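Local coordinates for ferrous iron uptake transporter protein B (Streptococcus thermophilus, PDB 3TAH) that binds and probably hydrolyses GTP through this cytosolic G-protein domain, as part of a membrane transporter thought to drive ferrous iron uptake, at residues A113-D118 and V141-L146; T4-I9 and K157-T162. The protein carries 1 engineered substitution. All coordinates share one frame; numbering follows the deposited sequence.

Contact 1. Residues A113-D118 and V141-L146; sequences ALNMID and VATSAL. With BGO (3'-O-(N-methylanthraniloyl)guanosine-5'-diphosphate), chain C.
Asn115 and Thr143 meet side chain to side chain at about a right angle, Thr143 OG1 donating to Asn115 OD1 at 3.0 Å. That oxygen also takes a weak bond from Ala145 N, while the other end of the amide, Asn115 ND2, reaches N7 of the guanine of the bound methylanthraniloyl-GDP at 3.2 Å and the carbonyl of Ser14 in the P-loop. Bonded at both ends, the amide is fixed in its rotation. Asp118 reads another edge of the base: OD1 receives guanine N1 almost straight (2.8 Å, 178°) and OD2 receives N2, a paired grip on the Watson-Crick edge. Ser144 OG donates to the same Asp118 OD1 at 2.6 Å from above the carboxylate plane, bracing it from another direction. With chi1 at 180° the hydroxyl of Ser144 swings away from its own amide to the carboxylate; it also accepts from Lys147 N, so the serine is a second-shell residue positioning Asp118. Guanine O6 is held by Ala145 N at 2.8 Å and by the amide of Met116, and Leu146 CB and CD2 lie over one face of the purine. The sequence NMID is the G4 motif (NKxD in most G proteins), and Ser144 to Leu146 form the G5 loop. Behind the base the two segments run as parallel strands, with Leu114 N bonded to Val141 O and Thr143 N to Leu114 O. Ile117 N then bonds Thr143 O at 3.3 Å, and Ile117 CG1 packs on the methyl of Ala142. Strand 140-142 is an edge strand of the sheet, with 110-115 between it and 83-89; Leu19 of helix 16-24 touches Ala113 and Asn115, and Val154 of helix 151-159 touches Ala113, Val141 and Thr143.

Contact 2. Residues T4-I9 and K157-T162; sequences TEIALI and KAAHTT. With GOL (glycerol), chain D.
Ile6 reaches from strand 4-10 to the last turn of helix 151-159 and meets it with two methyls. CD1 ends 4.0 Å from Ala159 N and 4.3 Å from Ala159 CB, and the CG2 branch lies 4.3 Å from Ala158 CB. With CG1 anti to the carbonyl carbon (chi1 -58°) and the chain extended beyond it (chi2 178°), the delta methyl is carried out to Ala159. Thr4, two residues earlier on the same side of the strand, presents its methyl CG2 to Ala159 O and, at 4.3 Å, to Thr162 CG2. Its hydroxyl faces a different partner: Thr4 OG1 is hydrogen-bonded to O2 of a glycerol at 2.9 Å. Thr162 OG1 bonds O3 of that molecule at 2.7 Å, so the glycerol, probably from the crystallisation liquor, bridges the two threonines. At the helix end Thr161 OG1 donates to Lys157 O. The direct contact is apolar, helix-on-sheet packing of the alpha/beta P-loop G domain, in which the helix after the G5 loop lies on a face of the central sheet. Strand 4-10 runs between strands 51-55 and 83-89; Ile6 also packs on Ser83 and Leu85, Ala159 on Leu51, and helix 67-77 touches Glu5, Ala7 and Ile9.

Both contacts reach the same mixed sheet of the G domain: contact 1 pairs two of its strands, contact 2 sets a helix against a third. Their centres are about 17 Å apart and their nearest atoms about 4 Å apart without touching. Contact 2 joins strand 4-10, near the start of the chain, to the end of helix 151-159; the segments of contact 1 fall between these two in sequence. Strand 140-142 of contact 1 leads through the G5 loop into that helix, so one connection runs from the guanine pocket to contact 2. Across the sheet, strand 83-89 separates 4-10 from 110-115. Strand 4-10 itself leads into the P-loop, which binds the diphosphate.

Contact 1. Residues A113-D118 and V141-L146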
ATOM      1  N   ALA A 113     -10.207  -3.178   3.607  1.00 13.48           N
ATOM      2  CA  ALA A 113     -11.275  -4.171   3.752  1.00 13.11           C
ATOM      3  C   ALA A 113     -10.591  -5.298   4.513  1.00 14.39           C
ATOM      4  O   ALA A 113      -9.759  -6.010   3.964  1.00 14.11           O
ATOM      5  CB  ALA A 113     -11.817  -4.664   2.397  1.00 14.36           C
ATOM      6  N   LEU A 114     -10.949  -5.438   5.786  1.00 12.95           N
ATOM      7  CA  LEU A 114     -10.374  -6.433   6.663  1.00 13.17           C
ATOM      8  C   LEU A 114     -11.241  -7.657   6.422  1.00 14.36           C
ATOM      9  O   LEU A 114     -12.251  -7.854   7.115  1.00 13.62           O
ATOM     10  CB  LEU A 114     -10.396  -5.951   8.120  1.00 13.17           C
ATOM     11  CG  LEU A 114      -9.834  -6.921   9.171  1.00 12.93           C
ATOM     12  CD1 LEU A 114      -8.347  -7.135   8.932  1.00 14.28           C
ATOM     13  CD2 LEU A 114     -10.068  -6.450  10.601  1.00 14.82           C
ATOM     14  N   ASN A 115     -10.818  -8.451   5.430  1.00 14.25           N
ATOM     15  CA  ASN A 115     -11.597  -9.541   4.843  1.00 15.98           C
ATOM     16  C   ASN A 115     -11.355 -10.875   5.575  1.00 16.71           C
ATOM     17  O   ASN A 115     -10.448 -10.976   6.403  1.00 16.96           O
ATOM     18  CB  ASN A 115     -11.309  -9.608   3.323  1.00 16.59           C
ATOM     19  CG  ASN A 115     -12.328 -10.439   2.549  1.00 16.88           C
ATOM     20  OD1 ASN A 115     -13.537 -10.256   2.694  1.00 15.99           O
ATOM     21  ND2 ASN A 115     -11.842 -11.355   1.715  1.00 17.25           N
ATOM     22  N   MET A 116     -12.163 -11.895   5.287  0.50 16.56           N
ATOM     23  CA  MET A 116     -12.089 -13.193   5.976  0.50 16.93           C
ATOM     24  C   MET A 116     -12.486 -13.086   7.441  0.50 17.71           C
ATOM     25  O   MET A 116     -12.096 -13.936   8.246  0.50 17.85           O
ATOM     26  CB  MET A 116     -10.689 -13.802   5.923  0.50 16.61           C
ATOM     27  CG  MET A 116     -10.135 -13.954   4.537  0.50 17.30           C
ATOM     28  SD  MET A 116     -10.692 -15.510   3.828  0.50 15.64           S
ATOM     29  CE  MET A 116      -9.970 -15.340   2.204  0.50 16.49           C
ATOM     30  N   ILE A 117     -13.261 -12.057   7.787  1.00 18.63           N
ATOM     31  CA  ILE A 117     -13.618 -11.805   9.181  1.00 20.39           C
ATOM     32  C   ILE A 117     -14.462 -12.959   9.770  1.00 21.97           C
ATOM     33  O   ILE A 117     -14.403 -13.240  10.978  1.00 21.59           O
ATOM     34  CB  ILE A 117     -14.292 -10.397   9.346  1.00 19.52           C
ATOM     35  CG1 ILE A 117     -13.976  -9.818  10.725  1.00 21.77           C
ATOM     36  CG2 ILE A 117     -15.804 -10.439   9.067  1.00 20.88           C
ATOM     37  CD1 ILE A 117     -12.504  -9.417  10.892  1.00 20.17           C
ATOM     38  N   ASP A 118     -15.228 -13.632   8.915  1.00 22.83           N
ATOM     39  CA  ASP A 118     -16.031 -14.791   9.349  1.00 24.27           C
ATOM     40  C   ASP A 118     -15.182 -16.013   9.746  1.00 26.27           C
ATOM     41  O   ASP A 118     -15.611 -16.817  10.569  1.00 26.80           O
ATOM     42  CB  ASP A 118     -17.014 -15.199   8.248  1.00 23.86           C
ATOM     43  CG  ASP A 118     -16.311 -15.612   6.968  1.00 22.71           C
ATOM     44  OD1 ASP A 118     -15.686 -14.738   6.340  1.00 20.41           O
ATOM     45  OD2 ASP A 118     -16.365 -16.797   6.581  1.00 21.56           O
ATOM     46  N   VAL A 141     -12.640  -1.395   7.629  1.00 14.74           N
ATOM     47  CA  VAL A 141     -13.987  -1.966   7.664  1.00 15.42           C
ATOM     48  C   VAL A 141     -13.898  -3.494   7.561  1.00 15.43           C
ATOM     49  O   VAL A 141     -13.297  -4.020   6.623  1.00 16.02           O
ATOM     50  CB  VAL A 141     -14.858  -1.421   6.508  1.00 14.73           C
ATOM     51  CG1 VAL A 141     -16.246  -2.091   6.511  1.00 15.15           C
ATOM     52  CG2 VAL A 141     -15.000   0.089   6.603  1.00 16.54           C
ATOM     53  N   ALA A 142     -14.489  -4.204   8.525  1.00 15.95           N
ATOM     54  CA  ALA A 142     -14.505  -5.655   8.522  1.00 15.14           C
ATOM     55  C   ALA A 142     -15.417  -6.110   7.395  1.00 15.66           C
ATOM     56  O   ALA A 142     -16.542  -5.614   7.267  1.00 14.41           O
ATOM     57  CB  ALA A 142     -14.995  -6.214   9.850  1.00 15.46           C
ATOM     58  N   THR A 143     -14.924  -7.031   6.570  1.00 15.35           N
ATOM     59  CA  THR A 143     -15.718  -7.593   5.490  1.00 14.15           C
ATOM     60  C   THR A 143     -15.627  -9.120   5.452  1.00 15.33           C
ATOM     61  O   THR A 143     -14.686  -9.727   5.974  1.00 15.38           O
ATOM     62  CB  THR A 143     -15.287  -7.064   4.080  1.00 14.17           C
ATOM     63  OG1 THR A 143     -13.964  -7.514   3.770  1.00 13.75           O
ATOM     64  CG2 THR A 143     -15.329  -5.554   4.010  1.00 15.21           C
ATOM     65  N   SER A 144     -16.634  -9.713   4.816  1.00 17.34           N
ATOM     66  CA  SER A 144     -16.636 -11.131   4.459  1.00 18.23           C
ATOM     67  C   SER A 144     -17.186 -11.243   3.045  1.00 18.56           C
ATOM     68  O   SER A 144     -18.357 -10.936   2.809  1.00 17.67           O
ATOM     69  CB  SER A 144     -17.490 -11.963   5.419  1.00 19.02           C
ATOM     70  OG  SER A 144     -17.460 -13.327   5.032  1.00 19.74           O
ATOM     71  N   ALA A 145     -16.329 -11.656   2.111  1.00 18.08           N
ATOM     72  CA  ALA A 145     -16.753 -11.916   0.737  1.00 20.50           C
ATOM     73  C   ALA A 145     -17.699 -13.128   0.695  1.00 21.35           C
ATOM     74  O   ALA A 145     -18.629 -13.157  -0.110  1.00 23.64           O
ATOM     75  CB  ALA A 145     -15.535 -12.118  -0.176  1.00 18.98           C
ATOM     76  N   LEU A 146     -17.486 -14.111   1.569  1.00 22.80           N
ATOM     77  CA  LEU A 146     -18.348 -15.306   1.623  1.00 24.58           C
ATOM     78  C   LEU A 146     -19.757 -14.955   2.115  1.00 25.35           C
ATOM     79  O   LEU A 146     -20.760 -15.180   1.410  1.00 25.96           O
ATOM     80  CB  LEU A 146     -17.724 -16.396   2.509  1.00 25.22           C
ATOM     81  CG  LEU A 146     -18.565 -17.669   2.733  1.00 26.65           C
ATOM     82  CD1 LEU A 146     -18.903 -18.332   1.408  1.00 25.22           C
ATOM     83  CD2 LEU A 146     -17.828 -18.628   3.646  1.00 25.92           C
TER
HETATM   84  C'  BGO C 300     -12.078 -20.738  -2.693  1.00 19.71           C
HETATM   85  N1  BGO C 300     -14.460 -15.428   3.872  1.00 20.31           N
HETATM   86  C2  BGO C 300     -14.240 -16.796   3.596  1.00 21.64           C
HETATM   87  N2  BGO C 300     -14.611 -17.718   4.475  1.00 22.35           N
HETATM   88  N3  BGO C 300     -13.648 -17.156   2.445  1.00 18.99           N
HETATM   89  C4  BGO C 300     -13.282 -16.205   1.558  1.00 19.18           C
HETATM   90  C5  BGO C 300     -13.474 -14.835   1.777  1.00 19.27           C
HETATM   91  C6  BGO C 300     -14.085 -14.432   2.965  1.00 20.30           C
HETATM   92  O6  BGO C 300     -14.297 -13.241   3.230  1.00 17.09           O
HETATM   93  N7  BGO C 300     -12.997 -14.201   0.706  1.00 17.68           N
HETATM   94  C8  BGO C 300     -12.516 -15.096  -0.159  1.00 19.04           C
HETATM   95  N9  BGO C 300     -12.703 -16.310   0.375  1.00 19.42           N
HETATM   96  PA  BGO C 300      -9.843 -15.089  -3.784  1.00 22.32           P
HETATM   97  PB  BGO C 300      -7.548 -13.402  -4.408  0.60 23.96           P
HETATM   98  C1' BGO C 300     -12.275 -22.220  -2.305  1.00 20.14           C
HETATM   99  O1' BGO C 300     -12.478 -20.309  -3.767  1.00 16.66           O
HETATM  100  O1A BGO C 300     -10.865 -14.058  -3.990  1.00 20.70           O
HETATM  101  C1B BGO C 300     -12.354 -17.608  -0.116  1.00 19.04           C
HETATM  102  O1B BGO C 300      -6.993 -12.394  -3.505  0.60 23.20           O
HETATM  103  C2' BGO C 300     -13.109 -23.062  -3.054  1.00 21.94           C
HETATM  104  N2' BGO C 300     -13.765 -22.639  -4.139  1.00 22.91           N
HETATM  105  O2' BGO C 300     -13.740 -18.367  -1.857  1.00 17.13           O
HETATM  106  O2A BGO C 300      -9.558 -16.083  -4.871  1.00 27.10           O
HETATM  107  C2B BGO C 300     -12.451 -17.889  -1.528  1.00 19.07           C
HETATM  108  O2B BGO C 300      -8.413 -12.885  -5.454  0.60 22.76           O
HETATM  109  C3' BGO C 300     -13.248 -24.386  -2.652  1.00 22.66           C
HETATM  110  O3' BGO C 300     -11.500 -19.915  -1.860  1.00 18.74           O
HETATM  111  O3A BGO C 300      -8.418 -14.391  -3.429  1.00 21.96           O
HETATM  112  C3B BGO C 300     -11.421 -18.555  -2.328  1.00 19.09           C
HETATM  113  O3B BGO C 300      -6.520 -14.369  -4.912  0.60 23.74           O
HETATM  114  C4' BGO C 300     -12.592 -24.861  -1.532  1.00 22.04           C
HETATM  115  O4' BGO C 300     -10.882 -17.643  -0.082  1.00 19.78           O
HETATM  116  C4B BGO C 300     -10.286 -18.114  -1.405  1.00 18.76           C
HETATM  117  C5' BGO C 300     -11.765 -24.035  -0.781  1.00 22.69           C
HETATM  118  O5' BGO C 300     -10.198 -15.892  -2.435  1.00 20.34           O
HETATM  119  C5B BGO C 300      -9.397 -16.983  -1.952  1.00 19.96           C
HETATM  120  C6' BGO C 300     -11.608 -22.700  -1.174  1.00 21.17           C
HETATM  121  CM' BGO C 300     -14.223 -23.545  -5.208  1.00 25.83           C

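Contact 2. Residues T4-I9 and K157-T162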
ATOM      1  N   THR A   4     -14.583   8.481  -9.752  1.00 27.53           N
ATOM      2  CA  THR A   4     -13.667   8.201  -8.629  1.00 22.55           C
ATOM      3  C   THR A   4     -13.016   6.845  -8.928  1.00 20.74           C
ATOM      4  O   THR A   4     -13.706   5.843  -9.066  1.00 19.67           O
ATOM      5  CB  THR A   4     -14.354   8.226  -7.262  1.00 22.59           C
ATOM      6  OG1 THR A   4     -14.873   9.529  -7.015  1.00 21.88           O
ATOM      7  CG2 THR A   4     -13.358   7.931  -6.140  1.00 21.08           C
ATOM      8  N   GLU A   5     -11.691   6.829  -9.053  1.00 19.32           N
ATOM      9  CA  GLU A   5     -10.945   5.624  -9.384  1.00 19.20           C
ATOM     10  C   GLU A   5     -10.388   5.026  -8.105  1.00 18.04           C
ATOM     11  O   GLU A   5      -9.578   5.668  -7.429  1.00 16.20           O
ATOM     12  CB  GLU A   5      -9.791   5.964 -10.317  1.00 20.32           C
ATOM     13  CG  GLU A   5      -9.230   4.780 -11.044  1.00 25.26           C
ATOM     14  CD  GLU A   5     -10.152   4.273 -12.137  1.00 28.81           C
ATOM     15  OE1 GLU A   5      -9.929   3.151 -12.618  1.00 33.68           O
ATOM     16  OE2 GLU A   5     -11.099   4.998 -12.514  1.00 34.52           O
ATOM     17  N   ILE A   6     -10.827   3.810  -7.804  1.00 17.05           N
ATOM     18  CA  ILE A   6     -10.455   3.105  -6.594  1.00 17.61           C
ATOM     19  C   ILE A   6      -9.581   1.915  -6.971  1.00 16.51           C
ATOM     20  O   ILE A   6     -10.061   0.977  -7.605  1.00 17.24           O
ATOM     21  CB  ILE A   6     -11.694   2.632  -5.809  1.00 17.97           C
ATOM     22  CG1 ILE A   6     -12.595   3.824  -5.452  1.00 18.70           C
ATOM     23  CG2 ILE A   6     -11.257   1.876  -4.552  1.00 19.96           C
ATOM     24  CD1 ILE A   6     -13.880   3.486  -4.713  1.00 16.29           C
ATOM     25  N   ALA A   7      -8.308   1.949  -6.568  1.00 14.55           N
ATOM     26  CA  ALA A   7      -7.382   0.849  -6.829  1.00 15.23           C
ATOM     27  C   ALA A   7      -7.568  -0.259  -5.788  1.00 14.57           C
ATOM     28  O   ALA A   7      -7.351  -0.022  -4.609  1.00 16.06           O
ATOM     29  CB  ALA A   7      -5.916   1.345  -6.822  1.00 15.73           C
ATOM     30  N   LEU A   8      -7.957  -1.450  -6.229  1.00 13.30           N
ATOM     31  CA  LEU A   8      -8.153  -2.616  -5.359  1.00 13.56           C
ATOM     32  C   LEU A   8      -6.884  -3.468  -5.371  1.00 12.61           C
ATOM     33  O   LEU A   8      -6.453  -3.924  -6.429  1.00 15.84           O
ATOM     34  CB  LEU A   8      -9.354  -3.424  -5.854  1.00 13.29           C
ATOM     35  CG  LEU A   8      -9.852  -4.573  -4.992  1.00 13.13           C
ATOM     36  CD1 LEU A   8     -10.540  -4.020  -3.767  1.00 13.45           C
ATOM     37  CD2 LEU A   8     -10.799  -5.470  -5.779  1.00 14.43           C
ATOM     38  N   ILE A   9      -6.276  -3.686  -4.206  1.00 12.84           N
ATOM     39  CA  ILE A   9      -5.057  -4.468  -4.128  1.00 12.90           C
ATOM     40  C   ILE A   9      -4.914  -5.184  -2.783  1.00 13.97           C
ATOM     41  O   ILE A   9      -5.394  -4.728  -1.744  1.00 15.08           O
ATOM     42  CB  ILE A   9      -3.810  -3.579  -4.451  1.00 15.07           C
ATOM     43  CG1 ILE A   9      -2.534  -4.414  -4.566  1.00 18.32           C
ATOM     44  CG2 ILE A   9      -3.639  -2.484  -3.420  1.00 17.72           C
ATOM     45  CD1 ILE A   9      -1.375  -3.635  -5.192  1.00 17.92           C
ATOM     46  N   LYS A 157     -16.601   4.080   2.159  1.00 18.69           N
ATOM     47  CA  LYS A 157     -15.494   4.670   2.887  1.00 18.01           C
ATOM     48  C   LYS A 157     -14.347   5.014   1.946  1.00 16.90           C
ATOM     49  O   LYS A 157     -13.840   6.150   1.969  1.00 15.11           O
ATOM     50  CB  LYS A 157     -15.027   3.722   3.993  1.00 20.02           C
ATOM     51  CG  LYS A 157     -13.925   4.232   4.913  1.00 21.71           C
ATOM     52  CD  LYS A 157     -14.248   5.566   5.573  1.00 26.40           C
ATOM     53  CE  LYS A 157     -15.442   5.461   6.504  1.00 27.06           C
ATOM     54  NZ  LYS A 157     -15.592   6.713   7.306  1.00 28.80           N
ATOM     55  N   ALA A 158     -13.955   4.047   1.111  1.00 17.18           N
ATOM     56  CA  ALA A 158     -12.885   4.258   0.140  1.00 17.05           C
ATOM     57  C   ALA A 158     -13.235   5.418  -0.781  1.00 18.75           C
ATOM     58  O   ALA A 158     -12.384   6.277  -1.045  1.00 18.18           O
ATOM     59  CB  ALA A 158     -12.599   2.984  -0.669  1.00 18.37           C
ATOM     60  N   ALA A 159     -14.486   5.453  -1.250  1.00 17.09           N
ATOM     61  CA  ALA A 159     -14.946   6.533  -2.140  1.00 17.92           C
ATOM     62  C   ALA A 159     -14.852   7.936  -1.534  1.00 18.96           C
ATOM     63  O   ALA A 159     -14.703   8.902  -2.297  1.00 17.59           O
ATOM     64  CB  ALA A 159     -16.373   6.260  -2.653  1.00 16.41           C
ATOM     65  N   HIS A 160     -14.920   8.042  -0.198  1.00 20.38           N
ATOM     66  CA  HIS A 160     -14.826   9.322   0.529  1.00 23.03           C
ATOM     67  C   HIS A 160     -13.485   9.555   1.228  1.00 21.12           C
ATOM     68  O   HIS A 160     -13.361  10.479   2.027  1.00 21.58           O
ATOM     69  CB  HIS A 160     -15.978   9.429   1.538  1.00 25.29           C
ATOM     70  CG  HIS A 160     -17.308   9.597   0.877  1.00 30.22           C
ATOM     71  ND1 HIS A 160     -18.117   8.529   0.554  1.00 33.00           N
ATOM     72  CD2 HIS A 160     -17.958  10.706   0.447  1.00 32.38           C
ATOM     73  CE1 HIS A 160     -19.215   8.972  -0.034  1.00 34.71           C
ATOM     74  NE2 HIS A 160     -19.142  10.289  -0.116  1.00 35.53           N
ATOM     75  N   THR A 161     -12.497   8.723   0.903  1.00 19.13           N
ATOM     76  CA  THR A 161     -11.146   8.779   1.448  1.00 18.06           C
ATOM     77  C   THR A 161     -10.179   8.831   0.257  1.00 17.52           C
ATOM     78  O   THR A 161      -9.586   7.820  -0.146  1.00 16.52           O
ATOM     79  CB  THR A 161     -10.867   7.568   2.348  1.00 17.12           C
ATOM     80  OG1 THR A 161     -11.903   7.444   3.329  1.00 16.13           O
ATOM     81  CG2 THR A 161      -9.501   7.709   3.048  1.00 17.04           C
ATOM     82  N   THR A 162     -10.037  10.027  -0.305  1.00 16.91           N
ATOM     83  CA  THR A 162      -9.310  10.218  -1.553  1.00 16.98           C
ATOM     84  C   THR A 162      -8.207  11.265  -1.478  1.00 16.45           C
ATOM     85  O   THR A 162      -8.078  11.982  -0.484  1.00 17.25           O
ATOM     86  CB  THR A 162     -10.277  10.636  -2.685  1.00 16.80           C
ATOM     87  OG1 THR A 162     -10.684  11.998  -2.471  1.00 17.85           O
ATOM     88  CG2 THR A 162     -11.495   9.705  -2.750  1.00 18.66           C
TER
HETATM   89  C1  GOL D 400     -13.766  13.335  -7.344  1.00 49.49           C
HETATM   90  O1  GOL D 400     -13.193  13.321  -8.636  1.00 51.06           O
HETATM   91  C2  GOL D 400     -12.879  12.579  -6.354  1.00 48.60           C
HETATM   92  O2  GOL D 400     -12.538  11.316  -6.882  1.00 48.25           O
HETATM   93  C3  GOL D 400     -13.611  12.368  -5.028  1.00 47.50           C
HETATM   94  O3  GOL D 400     -12.802  12.702  -3.927  1.00 44.35           O